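Local coordinates for protein tyrosine--tRNA ligase, mitochondrial (Coccidioides posadasii, PDB 5IJX) that probably charges mitochondrial tRNA(Tyr) with tyrosine in an ATP-dependent reaction, this chain being the class I catalytic part of a longer enzyme, at residues 77-82 against 138-143; 87-92 against 281-286; 324-329 against 359-364. One frame throughout, in Å; residues are numbered along the deposited sequence.

Contact 1: 77-82 against 138-143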
ATOM      1  N   PRO A  77     -15.970 -13.366  18.279  1.00 76.51           N
ATOM      2  CA  PRO A  77     -15.264 -14.487  18.915  1.00 86.80           C
ATOM      3  C   PRO A  77     -15.640 -15.834  18.326  1.00 89.93           C
ATOM      4  O   PRO A  77     -14.880 -16.798  18.480  1.00 96.14           O
ATOM      5  CB  PRO A  77     -15.692 -14.375  20.380  1.00 83.18           C
ATOM      6  CG  PRO A  77     -17.088 -13.855  20.284  1.00 78.58           C
ATOM      7  CD  PRO A  77     -17.062 -12.865  19.133  1.00 81.09           C
ATOM      8  N   SER A  78     -16.783 -15.924  17.649  1.00 79.71           N
ATOM      9  CA  SER A  78     -17.214 -17.153  17.006  1.00 74.79           C
ATOM     10  C   SER A  78     -18.036 -16.803  15.778  1.00 65.51           C
ATOM     11  O   SER A  78     -18.519 -15.677  15.627  1.00 62.72           O
ATOM     12  CB  SER A  78     -18.043 -18.029  17.951  1.00 82.58           C
ATOM     13  OG  SER A  78     -18.775 -18.996  17.215  1.00 76.50           O
ATOM     14  N   LEU A  79     -18.189 -17.786  14.899  1.00 66.22           N
ATOM     15  CA  LEU A  79     -19.116 -17.657  13.791  1.00 60.41           C
ATOM     16  C   LEU A  79     -20.554 -17.740  14.299  1.00 68.67           C
ATOM     17  O   LEU A  79     -20.834 -18.266  15.380  1.00 71.84           O
ATOM     18  CB  LEU A  79     -18.877 -18.754  12.751  1.00 60.54           C
ATOM     19  CG  LEU A  79     -17.503 -18.797  12.081  1.00 69.40           C
ATOM     20  CD1 LEU A  79     -17.368 -20.069  11.257  1.00 68.80           C
ATOM     21  CD2 LEU A  79     -17.288 -17.568  11.211  1.00 62.60           C
ATOM     22  N   HIS A  80     -21.467 -17.200  13.500  1.00 67.45           N
ATOM     23  CA  HIS A  80     -22.896 -17.310  13.734  1.00 71.66           C
ATOM     24  C   HIS A  80     -23.543 -17.821  12.456  1.00 74.80           C
ATOM     25  O   HIS A  80     -22.902 -17.907  11.405  1.00 77.11           O
ATOM     26  CB  HIS A  80     -23.504 -15.967  14.160  1.00 76.84           C
ATOM     27  CG  HIS A  80     -23.060 -14.812  13.319  1.00 82.95           C
ATOM     28  ND1 HIS A  80     -23.802 -14.328  12.263  1.00 75.01           N
ATOM     29  CD2 HIS A  80     -21.946 -14.046  13.378  1.00 94.33           C
ATOM     30  CE1 HIS A  80     -23.164 -13.313  11.709  1.00 86.15           C
ATOM     31  NE2 HIS A  80     -22.035 -13.122  12.367  1.00 98.60           N
ATOM     32  N   ILE A  81     -24.826 -18.170  12.548  1.00 77.83           N
ATOM     33  CA  ILE A  81     -25.505 -18.733  11.390  1.00 79.52           C
ATOM     34  C   ILE A  81     -25.474 -17.768  10.210  1.00 80.76           C
ATOM     35  O   ILE A  81     -25.552 -18.203   9.057  1.00 85.61           O
ATOM     36  CB  ILE A  81     -26.948 -19.142  11.763  1.00 79.43           C
ATOM     37  CG1 ILE A  81     -27.795 -17.921  12.130  1.00 85.88           C
ATOM     38  CG2 ILE A  81     -26.916 -20.139  12.920  1.00 80.75           C
ATOM     39  CD1 ILE A  81     -29.250 -18.255  12.451  1.00 87.36           C
ATOM     40  N   GLY A  82     -25.316 -16.467  10.470  1.00 80.49           N
ATOM     41  CA  GLY A  82     -25.293 -15.499   9.385  1.00 77.08           C
ATOM     42  C   GLY A  82     -24.229 -15.799   8.344  1.00 81.17           C
ATOM     43  O   GLY A  82     -24.458 -15.633   7.143  1.00 86.14           O
ATOM     44  N   LEU A 138     -10.434 -22.872  14.204  1.00 80.21           N
ATOM     45  CA  LEU A 138     -10.896 -24.189  14.627  1.00 82.68           C
ATOM     46  C   LEU A 138     -12.253 -24.513  14.010  1.00 75.54           C
ATOM     47  O   LEU A 138     -12.448 -25.591  13.431  1.00 72.37           O
ATOM     48  CB  LEU A 138     -10.969 -24.246  16.154  1.00 85.24           C
ATOM     49  CG  LEU A 138     -11.555 -25.524  16.752  1.00 89.96           C
ATOM     50  CD1 LEU A 138     -10.766 -26.739  16.290  1.00 95.32           C
ATOM     51  CD2 LEU A 138     -11.575 -25.437  18.268  1.00 94.98           C
ATOM     52  N   GLN A 139     -13.201 -23.577  14.111  1.00 63.42           N
ATOM     53  CA  GLN A 139     -14.563 -23.842  13.659  1.00 69.43           C
ATOM     54  C   GLN A 139     -14.608 -24.172  12.170  1.00 73.15           C
ATOM     55  O   GLN A 139     -15.397 -25.022  11.743  1.00 74.14           O
ATOM     56  CB  GLN A 139     -15.454 -22.640  13.974  1.00 70.22           C
ATOM     57  CG  GLN A 139     -15.711 -22.440  15.459  1.00 81.06           C
ATOM     58  CD  GLN A 139     -16.587 -21.239  15.745  1.00 84.71           C
ATOM     59  OE1 GLN A 139     -16.719 -20.340  14.914  1.00 76.57           O
ATOM     60  NE2 GLN A 139     -17.198 -21.219  16.924  1.00 94.46           N
ATOM     61  N   LEU A 140     -13.779 -23.508  11.362  1.00 69.73           N
ATOM     62  CA  LEU A 140     -13.776 -23.795   9.931  1.00 72.13           C
ATOM     63  C   LEU A 140     -12.995 -25.067   9.620  1.00 68.51           C
ATOM     64  O   LEU A 140     -13.401 -25.849   8.749  1.00 76.63           O
ATOM     65  CB  LEU A 140     -13.200 -22.611   9.152  1.00 73.94           C
ATOM     66  CG  LEU A 140     -14.103 -21.384   8.993  1.00 69.86           C
ATOM     67  CD1 LEU A 140     -13.380 -20.305   8.208  1.00 61.47           C
ATOM     68  CD2 LEU A 140     -15.418 -21.735   8.308  1.00 70.49           C
ATOM     69  N   LYS A 141     -11.880 -25.294  10.320  1.00 60.86           N
ATOM     70  CA  LYS A 141     -11.156 -26.551  10.159  1.00 71.26           C
ATOM     71  C   LYS A 141     -12.083 -27.740  10.371  1.00 68.25           C
ATOM     72  O   LYS A 141     -12.061 -28.701   9.592  1.00 79.25           O
ATOM     73  CB  LYS A 141      -9.972 -26.621  11.128  1.00 79.61           C
ATOM     74  CG  LYS A 141      -9.046 -27.810  10.875  1.00 80.67           C
ATOM     75  CD  LYS A 141      -7.986 -27.977  11.958  1.00 92.73           C
ATOM     76  CE  LYS A 141      -6.994 -26.828  11.968  1.00101.49           C
ATOM     77  NZ  LYS A 141      -5.860 -27.080  12.900  1.00107.84           N
ATOM     78  N   ARG A 142     -12.914 -27.693  11.418  1.00 68.61           N
ATOM     79  CA  ARG A 142     -13.857 -28.777  11.662  1.00 72.62           C
ATOM     80  C   ARG A 142     -15.096 -28.689  10.781  1.00 66.72           C
ATOM     81  O   ARG A 142     -15.751 -29.712  10.559  1.00 69.88           O
ATOM     82  CB  ARG A 142     -14.272 -28.808  13.139  1.00 86.53           C
ATOM     83  CG  ARG A 142     -15.055 -27.596  13.624  1.00102.00           C
ATOM     84  CD  ARG A 142     -15.492 -27.758  15.078  1.00114.37           C
ATOM     85  NE  ARG A 142     -14.375 -28.059  15.972  1.00118.48           N
ATOM     86  CZ  ARG A 142     -14.458 -28.070  17.299  1.00121.60           C
ATOM     87  NH1 ARG A 142     -15.605 -27.791  17.901  1.00122.41           N
ATOM     88  NH2 ARG A 142     -13.388 -28.358  18.028  1.00119.63           N
ATOM     89  N   LEU A 143     -15.429 -27.503  10.267  1.00 69.71           N
ATOM     90  CA  LEU A 143     -16.564 -27.397   9.357  1.00 70.79           C
ATOM     91  C   LEU A 143     -16.244 -28.006   8.000  1.00 73.55           C
ATOM     92  O   LEU A 143     -17.159 -28.417   7.277  1.00 67.49           O
ATOM     93  CB  LEU A 143     -16.982 -25.935   9.199  1.00 73.34           C
ATOM     94  CG  LEU A 143     -18.160 -25.663   8.258  1.00 81.45           C
ATOM     95  CD1 LEU A 143     -19.402 -26.429   8.693  1.00 81.97           C
ATOM     96  CD2 LEU A 143     -18.459 -24.173   8.180  1.00 91.06           C
TER

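Contact 2: 87-92 against 281-286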
ATOM      1  N   PHE A  87     -20.811 -20.288   2.947  1.00 61.72           N
ATOM      2  CA  PHE A  87     -20.171 -21.567   3.212  1.00 65.71           C
ATOM      3  C   PHE A  87     -21.013 -22.724   2.693  1.00 64.17           C
ATOM      4  O   PHE A  87     -20.476 -23.677   2.114  1.00 69.45           O
ATOM      5  CB  PHE A  87     -19.902 -21.695   4.710  1.00 66.51           C
ATOM      6  CG  PHE A  87     -18.901 -20.693   5.227  1.00 58.13           C
ATOM      7  CD1 PHE A  87     -17.885 -20.226   4.407  1.00 61.89           C
ATOM      8  CD2 PHE A  87     -18.979 -20.209   6.522  1.00 59.98           C
ATOM      9  CE1 PHE A  87     -16.969 -19.311   4.867  1.00 67.86           C
ATOM     10  CE2 PHE A  87     -18.059 -19.287   6.987  1.00 64.38           C
ATOM     11  CZ  PHE A  87     -17.055 -18.841   6.155  1.00 71.45           C
HETATM   12  N   MSE A  88     -22.330 -22.653   2.869  1.00 63.29           N
HETATM   13  CA  MSE A  88     -23.210 -23.643   2.264  1.00 73.24           C
HETATM   14  C   MSE A  88     -22.818 -23.794   0.803  1.00 79.61           C
HETATM   15  O   MSE A  88     -22.520 -24.903   0.351  1.00 87.77           O
HETATM   16  CB  MSE A  88     -24.684 -23.243   2.387  1.00 77.42           C
HETATM   17  CG  MSE A  88     -25.246 -23.287   3.804  1.00 83.17           C
HETATM   18 SE   MSE A  88     -24.997 -24.996   4.714  1.00 89.09          SE
HETATM   19  CE  MSE A  88     -25.637 -26.190   3.315  1.00 83.99           C
ATOM     20  N   ILE A  89     -22.775 -22.674   0.074  1.00 72.05           N
ATOM     21  CA  ILE A  89     -22.362 -22.730  -1.326  1.00 67.74           C
ATOM     22  C   ILE A  89     -21.034 -23.466  -1.442  1.00 64.94           C
ATOM     23  O   ILE A  89     -20.923 -24.477  -2.149  1.00 72.46           O
ATOM     24  CB  ILE A  89     -22.296 -21.313  -1.932  1.00 72.47           C
ATOM     25  CG1 ILE A  89     -23.715 -20.743  -2.061  1.00 68.30           C
ATOM     26  CG2 ILE A  89     -21.584 -21.335  -3.291  1.00 76.32           C
ATOM     27  CD1 ILE A  89     -23.815 -19.402  -2.780  1.00 56.29           C
ATOM     28  N   LEU A  90     -20.017 -23.000  -0.710  1.00 54.33           N
ATOM     29  CA  LEU A  90     -18.735 -23.695  -0.713  1.00 64.09           C
ATOM     30  C   LEU A  90     -18.939 -25.186  -0.488  1.00 60.28           C
ATOM     31  O   LEU A  90     -18.475 -26.018  -1.278  1.00 65.01           O
ATOM     32  CB  LEU A  90     -17.807 -23.121   0.360  1.00 61.68           C
ATOM     33  CG  LEU A  90     -17.233 -21.714   0.156  1.00 59.79           C
ATOM     34  CD1 LEU A  90     -16.109 -21.476   1.150  1.00 65.40           C
ATOM     35  CD2 LEU A  90     -16.737 -21.486  -1.266  1.00 62.76           C
ATOM     36  N   GLY A  91     -19.662 -25.536   0.573  1.00 56.06           N
ATOM     37  CA  GLY A  91     -19.964 -26.922   0.864  1.00 64.52           C
ATOM     38  C   GLY A  91     -20.434 -27.624  -0.388  1.00 68.26           C
ATOM     39  O   GLY A  91     -19.801 -28.580  -0.856  1.00 64.48           O
ATOM     40  N   TRP A  92     -21.529 -27.125  -0.967  1.00 68.87           N
ATOM     41  CA  TRP A  92     -22.027 -27.714  -2.203  1.00 70.89           C
ATOM     42  C   TRP A  92     -20.903 -27.815  -3.222  1.00 69.72           C
ATOM     43  O   TRP A  92     -20.585 -28.906  -3.709  1.00 70.25           O
ATOM     44  CB  TRP A  92     -23.194 -26.890  -2.751  1.00 71.03           C
ATOM     45  CG  TRP A  92     -24.473 -27.079  -1.982  1.00 75.16           C
ATOM     46  CD1 TRP A  92     -25.110 -26.155  -1.204  1.00 75.65           C
ATOM     47  CD2 TRP A  92     -25.264 -28.274  -1.912  1.00 74.06           C
ATOM     48  NE1 TRP A  92     -26.250 -26.700  -0.658  1.00 65.83           N
ATOM     49  CE2 TRP A  92     -26.366 -27.998  -1.078  1.00 63.44           C
ATOM     50  CE3 TRP A  92     -25.147 -29.549  -2.474  1.00 74.21           C
ATOM     51  CZ2 TRP A  92     -27.342 -28.946  -0.797  1.00 66.44           C
ATOM     52  CZ3 TRP A  92     -26.119 -30.490  -2.189  1.00 71.11           C
ATOM     53  CH2 TRP A  92     -27.201 -30.184  -1.357  1.00 64.23           C
ATOM     54  N   ILE A 281     -20.663 -14.455  -6.603  1.00 67.15           N
ATOM     55  CA  ILE A 281     -21.991 -14.889  -6.187  1.00 68.55           C
ATOM     56  C   ILE A 281     -22.288 -14.280  -4.823  1.00 60.98           C
ATOM     57  O   ILE A 281     -21.452 -14.334  -3.913  1.00 63.17           O
ATOM     58  CB  ILE A 281     -22.114 -16.424  -6.129  1.00 71.16           C
ATOM     59  CG1 ILE A 281     -21.769 -17.038  -7.488  1.00 68.91           C
ATOM     60  CG2 ILE A 281     -23.532 -16.823  -5.717  1.00 73.90           C
ATOM     61  CD1 ILE A 281     -21.723 -18.552  -7.484  1.00 53.81           C
ATOM     62  N   THR A 282     -23.481 -13.704  -4.686  1.00 58.64           N
ATOM     63  CA  THR A 282     -23.946 -13.136  -3.428  1.00 60.62           C
ATOM     64  C   THR A 282     -25.185 -13.895  -2.978  1.00 63.41           C
ATOM     65  O   THR A 282     -26.109 -14.116  -3.773  1.00 62.38           O
ATOM     66  CB  THR A 282     -24.264 -11.643  -3.561  1.00 66.75           C
ATOM     67  OG1 THR A 282     -25.243 -11.447  -4.589  1.00 77.74           O
ATOM     68  CG2 THR A 282     -23.005 -10.849  -3.889  1.00 67.39           C
ATOM     69  N   THR A 283     -25.194 -14.285  -1.706  1.00 62.30           N
ATOM     70  CA  THR A 283     -26.282 -15.019  -1.085  1.00 64.94           C
ATOM     71  C   THR A 283     -27.292 -14.065  -0.470  1.00 65.32           C
ATOM     72  O   THR A 283     -27.003 -12.883  -0.265  1.00 63.51           O
ATOM     73  CB  THR A 283     -25.743 -15.941   0.003  1.00 64.13           C
ATOM     74  OG1 THR A 283     -25.292 -15.153   1.110  1.00 66.39           O
ATOM     75  CG2 THR A 283     -24.586 -16.775  -0.519  1.00 64.16           C
ATOM     76  N   PRO A 284     -28.495 -14.551  -0.160  1.00 68.09           N
ATOM     77  CA  PRO A 284     -29.463 -13.710   0.557  1.00 71.55           C
ATOM     78  C   PRO A 284     -28.955 -13.264   1.919  1.00 81.77           C
ATOM     79  O   PRO A 284     -27.837 -13.605   2.320  1.00 83.09           O
ATOM     80  CB  PRO A 284     -30.689 -14.623   0.686  1.00 75.30           C
ATOM     81  CG  PRO A 284     -30.559 -15.593  -0.442  1.00 69.02           C
ATOM     82  CD  PRO A 284     -29.089 -15.823  -0.607  1.00 67.30           C
ATOM     83  N   LEU A 285     -29.773 -12.499   2.638  1.00 92.78           N
ATOM     84  CA  LEU A 285     -29.447 -12.028   3.977  1.00 99.26           C
ATOM     85  C   LEU A 285     -30.489 -12.551   4.955  1.00 94.33           C
ATOM     86  O   LEU A 285     -31.694 -12.427   4.710  1.00 81.86           O
ATOM     87  CB  LEU A 285     -29.391 -10.497   4.026  1.00107.28           C
ATOM     88  CG  LEU A 285     -28.253  -9.836   3.247  1.00115.19           C
ATOM     89  CD1 LEU A 285     -28.448  -8.330   3.218  1.00120.58           C
ATOM     90  CD2 LEU A 285     -26.901 -10.185   3.850  1.00113.38           C
ATOM     91  N   LEU A 286     -30.022 -13.132   6.056  1.00100.04           N
ATOM     92  CA  LEU A 286     -30.905 -13.683   7.072  1.00109.88           C
ATOM     93  C   LEU A 286     -31.288 -12.607   8.078  1.00117.56           C
ATOM     94  O   LEU A 286     -30.491 -11.724   8.409  1.00109.10           O
ATOM     95  CB  LEU A 286     -30.234 -14.855   7.792  1.00 95.77           C
TER

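Contact 3: 324-329 against 359-364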
ATOM      1  N   SER A 324     -44.063 -20.214   7.368  1.00118.43           N
ATOM      2  CA  SER A 324     -43.966 -19.587   6.055  1.00121.52           C
ATOM      3  C   SER A 324     -42.566 -19.708   5.470  1.00126.87           C
ATOM      4  O   SER A 324     -42.405 -19.686   4.244  1.00127.61           O
ATOM      5  CB  SER A 324     -44.364 -18.115   6.159  1.00122.51           C
ATOM      6  OG  SER A 324     -44.068 -17.415   4.963  1.00129.33           O
ATOM      7  N   ASP A 325     -41.547 -19.837   6.319  1.00129.07           N
ATOM      8  CA  ASP A 325     -40.161 -19.762   5.882  1.00120.45           C
ATOM      9  C   ASP A 325     -39.445 -21.104   5.840  1.00114.51           C
ATOM     10  O   ASP A 325     -38.331 -21.170   5.309  1.00108.97           O
ATOM     11  CB  ASP A 325     -39.376 -18.815   6.803  1.00118.54           C
ATOM     12  CG  ASP A 325     -39.908 -17.398   6.770  1.00123.60           C
ATOM     13  OD1 ASP A 325     -40.364 -16.957   5.695  1.00125.90           O
ATOM     14  OD2 ASP A 325     -39.870 -16.727   7.822  1.00127.86           O
ATOM     15  N   VAL A 326     -40.043 -22.171   6.372  1.00115.41           N
ATOM     16  CA  VAL A 326     -39.304 -23.413   6.550  1.00114.23           C
ATOM     17  C   VAL A 326     -38.879 -24.023   5.220  1.00115.71           C
ATOM     18  O   VAL A 326     -37.925 -24.805   5.181  1.00121.62           O
ATOM     19  CB  VAL A 326     -40.141 -24.410   7.379  1.00119.06           C
ATOM     20  CG1 VAL A 326     -41.276 -24.989   6.553  1.00129.10           C
ATOM     21  CG2 VAL A 326     -39.253 -25.507   7.935  1.00117.27           C
ATOM     22  N   GLU A 327     -39.559 -23.689   4.125  1.00109.47           N
ATOM     23  CA  GLU A 327     -39.188 -24.238   2.825  1.00107.70           C
ATOM     24  C   GLU A 327     -37.836 -23.683   2.389  1.00108.10           C
ATOM     25  O   GLU A 327     -36.860 -24.433   2.269  1.00111.19           O
ATOM     26  CB  GLU A 327     -40.257 -23.929   1.775  1.00109.37           C
ATOM     27  CG  GLU A 327     -40.483 -25.055   0.778  1.00110.49           C
ATOM     28  CD  GLU A 327     -41.257 -24.607  -0.444  1.00121.77           C
ATOM     29  OE1 GLU A 327     -40.999 -23.489  -0.936  1.00119.70           O
ATOM     30  OE2 GLU A 327     -42.130 -25.371  -0.910  1.00129.65           O
ATOM     31  N   ARG A 328     -37.771 -22.371   2.151  1.00104.23           N
ATOM     32  CA  ARG A 328     -36.510 -21.748   1.764  1.00101.50           C
ATOM     33  C   ARG A 328     -35.409 -22.087   2.758  1.00107.91           C
ATOM     34  O   ARG A 328     -34.282 -22.411   2.364  1.00108.70           O
ATOM     35  CB  ARG A 328     -36.684 -20.232   1.658  1.00 93.16           C
ATOM     36  N   TYR A 329     -35.719 -22.027   4.053  1.00104.18           N
ATOM     37  CA  TYR A 329     -34.715 -22.338   5.064  1.00 98.11           C
ATOM     38  C   TYR A 329     -34.193 -23.760   4.901  1.00 91.09           C
ATOM     39  O   TYR A 329     -32.983 -23.998   4.996  1.00 92.09           O
ATOM     40  CB  TYR A 329     -35.302 -22.123   6.459  1.00 96.36           C
ATOM     41  CG  TYR A 329     -35.125 -20.708   6.971  1.00 93.21           C
ATOM     42  CD1 TYR A 329     -34.448 -20.459   8.155  1.00 87.08           C
ATOM     43  CD2 TYR A 329     -35.620 -19.621   6.259  1.00101.39           C
ATOM     44  CE1 TYR A 329     -34.278 -19.170   8.626  1.00 93.31           C
ATOM     45  CE2 TYR A 329     -35.453 -18.325   6.722  1.00103.33           C
ATOM     46  CZ  TYR A 329     -34.781 -18.107   7.906  1.00 96.90           C
ATOM     47  OH  TYR A 329     -34.611 -16.823   8.373  1.00 91.39           O
ATOM     48  N   HIS A 359     -38.405 -29.637  12.624  1.00120.98           N
ATOM     49  CA  HIS A 359     -37.585 -30.609  13.343  1.00116.12           C
ATOM     50  C   HIS A 359     -36.524 -31.232  12.444  1.00110.54           C
ATOM     51  O   HIS A 359     -35.355 -31.327  12.831  1.00105.58           O
ATOM     52  CB  HIS A 359     -38.477 -31.688  13.956  1.00125.39           C
ATOM     53  CG  HIS A 359     -38.962 -31.354  15.331  1.00139.55           C
ATOM     54  ND1 HIS A 359     -38.382 -31.871  16.468  1.00141.48           N
ATOM     55  CD2 HIS A 359     -39.963 -30.546  15.754  1.00146.47           C
ATOM     56  CE1 HIS A 359     -39.005 -31.400  17.533  1.00147.03           C
ATOM     57  NE2 HIS A 359     -39.971 -30.595  17.127  1.00147.29           N
ATOM     58  N   LYS A 360     -36.910 -31.684  11.249  1.00103.90           N
ATOM     59  CA  LYS A 360     -35.915 -32.164  10.295  1.00 94.59           C
ATOM     60  C   LYS A 360     -34.865 -31.095  10.025  1.00 94.23           C
ATOM     61  O   LYS A 360     -33.663 -31.384  10.004  1.00 86.93           O
ATOM     62  CB  LYS A 360     -36.597 -32.594   8.997  1.00 91.43           C
ATOM     63  CG  LYS A 360     -35.658 -33.196   7.961  1.00102.74           C
ATOM     64  CD  LYS A 360     -35.063 -34.514   8.429  1.00133.54           C
ATOM     65  CE  LYS A 360     -34.224 -35.160   7.337  1.00111.21           C
ATOM     66  N   LEU A 361     -35.303 -29.850   9.825  1.00 98.54           N
ATOM     67  CA  LEU A 361     -34.381 -28.734   9.644  1.00 99.10           C
ATOM     68  C   LEU A 361     -33.379 -28.651  10.791  1.00 92.07           C
ATOM     69  O   LEU A 361     -32.159 -28.712  10.582  1.00 85.93           O
ATOM     70  CB  LEU A 361     -35.188 -27.438   9.529  1.00 99.21           C
ATOM     71  CG  LEU A 361     -34.417 -26.127   9.400  1.00106.03           C
ATOM     72  CD1 LEU A 361     -33.713 -26.049   8.061  1.00105.26           C
ATOM     73  CD2 LEU A 361     -35.367 -24.956   9.581  1.00108.83           C
ATOM     74  N   ALA A 362     -33.886 -28.509  12.018  1.00 93.08           N
ATOM     75  CA  ALA A 362     -33.010 -28.325  13.172  1.00101.68           C
ATOM     76  C   ALA A 362     -32.042 -29.493  13.319  1.00100.77           C
ATOM     77  O   ALA A 362     -30.834 -29.295  13.486  1.00 95.13           O
ATOM     78  CB  ALA A 362     -33.847 -28.144  14.442  1.00109.78           C
ATOM     79  N   ARG A 363     -32.556 -30.724  13.253  1.00103.54           N
ATOM     80  CA  ARG A 363     -31.693 -31.896  13.372  1.00 98.16           C
ATOM     81  C   ARG A 363     -30.593 -31.873  12.317  1.00 90.86           C
ATOM     82  O   ARG A 363     -29.408 -32.046  12.630  1.00100.59           O
ATOM     83  CB  ARG A 363     -32.526 -33.174  13.254  1.00 91.28           C
ATOM     84  N   GLU A 364     -30.971 -31.653  11.055  1.00 89.91           N
ATOM     85  CA  GLU A 364     -29.990 -31.589   9.977  1.00 93.66           C
ATOM     86  C   GLU A 364     -28.889 -30.582  10.289  1.00 83.15           C
ATOM     87  O   GLU A 364     -27.698 -30.908  10.240  1.00 84.20           O
ATOM     88  CB  GLU A 364     -30.682 -31.228   8.659  1.00 98.45           C
ATOM     89  CG  GLU A 364     -31.579 -32.323   8.095  1.00108.09           C
ATOM     90  CD  GLU A 364     -30.797 -33.464   7.473  1.00108.96           C
ATOM     91  OE1 GLU A 364     -29.550 -33.417   7.493  1.00109.49           O
ATOM     92  OE2 GLU A 364     -31.432 -34.409   6.962  1.00117.19           O
TER

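Contact 1: 77-82 against 138-143
The side-chain amide of Q139 meets S78 and L79 with both of its polar atoms, a compact example of one helix residue fixing a loop at two points. Its NE2 donates to S78 OG over 2.7 Å, with an N-H...O angle of 167° and the hydroxyl almost exactly in the amide plane. Its OE1 accepts the backbone N of L79 at 2.9 Å, a nearly straight bond (171°) that lies in the carbonyl plane and uses a lone pair. Because the two bonds leave neighbouring corners of one flat group, they hold the amide against rotation. The Q139 side chain is extended beyond CG, which carries its amide from the helix to the loop.

S78 OG takes part in three bonds. It receives the Q139 NE2 proton and gives its own to L79 O at 2.9 Å; D305 N adds a weak bond. With OG anti to the backbone N (chi1 162°), the hydroxyl is placed beside the carbonyl carbon, where it can serve both partners. Further bonds hold the loop: P77 O accepts from N135 ND2 of the same helix as Q139, and backbone bonds join L79 to L304 and I81 to V302.

L79 runs past the Q139 amide in the opposite direction, and its CD1 makes an apolar contact with L140 CD2 at 3.9 Å, the two leucines crossing at about a right angle.

H80, I81 and G82 begin the HIGH signature of class I synthetases, so the bonded residues immediately precede that motif. The loop joins strand 67-72 to helix 84-95 and lies against helix 126-154; I81 turns to helix 311-319, while L140 reaches on to L166 of strand 164-168.

Contact 2: 87-92 against 281-286
Helix-on-sheet packing in the Rossmann-type catalytic core joins I89, on helix 84-95, to I281 and T283, on strand 279-283. One methyl does the work: I89 CD1 lies 3.6 Å from T283 CG2 and 3.9 Å from I281 CG2, bridging two residues of the strand. Since the side chains of a strand alternate, I281 and T283 both face the helix, whereas T282 points away and bonds through OG1 to S49 OG on the neighbouring edge strand.

Within the fold, helix 84-95 is the connection of a beta-alpha-beta crossover between the parallel strands 67-72 and 99-104. F87 and L90 rest on strand 67-72, and I89 extends the helix's cover across the sheet to strand 279-283, itself bonded through I281 and T283 to strand 233-239.

T283 shows how an amphipathic residue is divided at such an interface. At chi1 70° the hydroxyl turns toward P284 and the methyl CG2 toward I89; OG1 donates to P284 O at 3.2 Å, in the carbonyl plane and on a lone pair. The T283 side chain also touches L85 and P86, at the start of the same helix as I89.

Contact 3: 324-329 against 359-364
Y329 and L361 bring the backbones of helices 326-333 and 356-370 to a CA-CA separation of 7.9 Å. L361 supplies more than half of the surface buried here.

Its CG lies anti to the backbone N (chi1 177°), which carries the forked end out toward the facing helix, and the two methyls then take different targets. CD2 settles between V326 and Y329, one helical turn apart, at 4.3 Å from V326 CG2 and 4.2 Å from Y329 CB. CD1 instead rests against the backbone, 3.8 Å from Y329 O. The tyrosine therefore offers its CB and main chain to the leucine, while its ring is turned toward V321 and F333, meeting the ring of F333 with the planes about 20° apart. V326 is shared more widely, touching A357 and Q358 of the leucine's own helix as well as M345 of helix 338-350.

On helix 356-370, A362 faces helix 311-319 through Y315, F318 and V319, and E364 OE1 is hydrogen-bonded to Y150 OH. The contact is thus plain helix-to-helix packing, a leucine held between residues i and i+3 of its neighbour, within the all-helical C-terminal portion of this chain, consistent with the helical domain that follows the Rossmann core in tyrosyl-tRNA synthetases.

Overall arrangement
Contacts 1 and 2 lie near the tyrosine pocket, while contact 3 lies farther from the centre of the chain, about 21 Å against 13 and 5 Å. The side chain of L79 is about 9 Å from the bound tyrosine, and the side chain of T283 about 11 Å from the bound tyrosine. Contacts 1 and 2 interlock: their segments alternate along the chain, their centres are about 14 Å apart, and L140 CD2 touches F87 CE2 at 3.8 Å. F87 also packs on V72, a pocket residue. Contact 3 follows both in sequence without touching them: its nearest atoms are about 6 Å from contact 1 and about 5 Å from contact 2, with centres about 20 and 16 Å away.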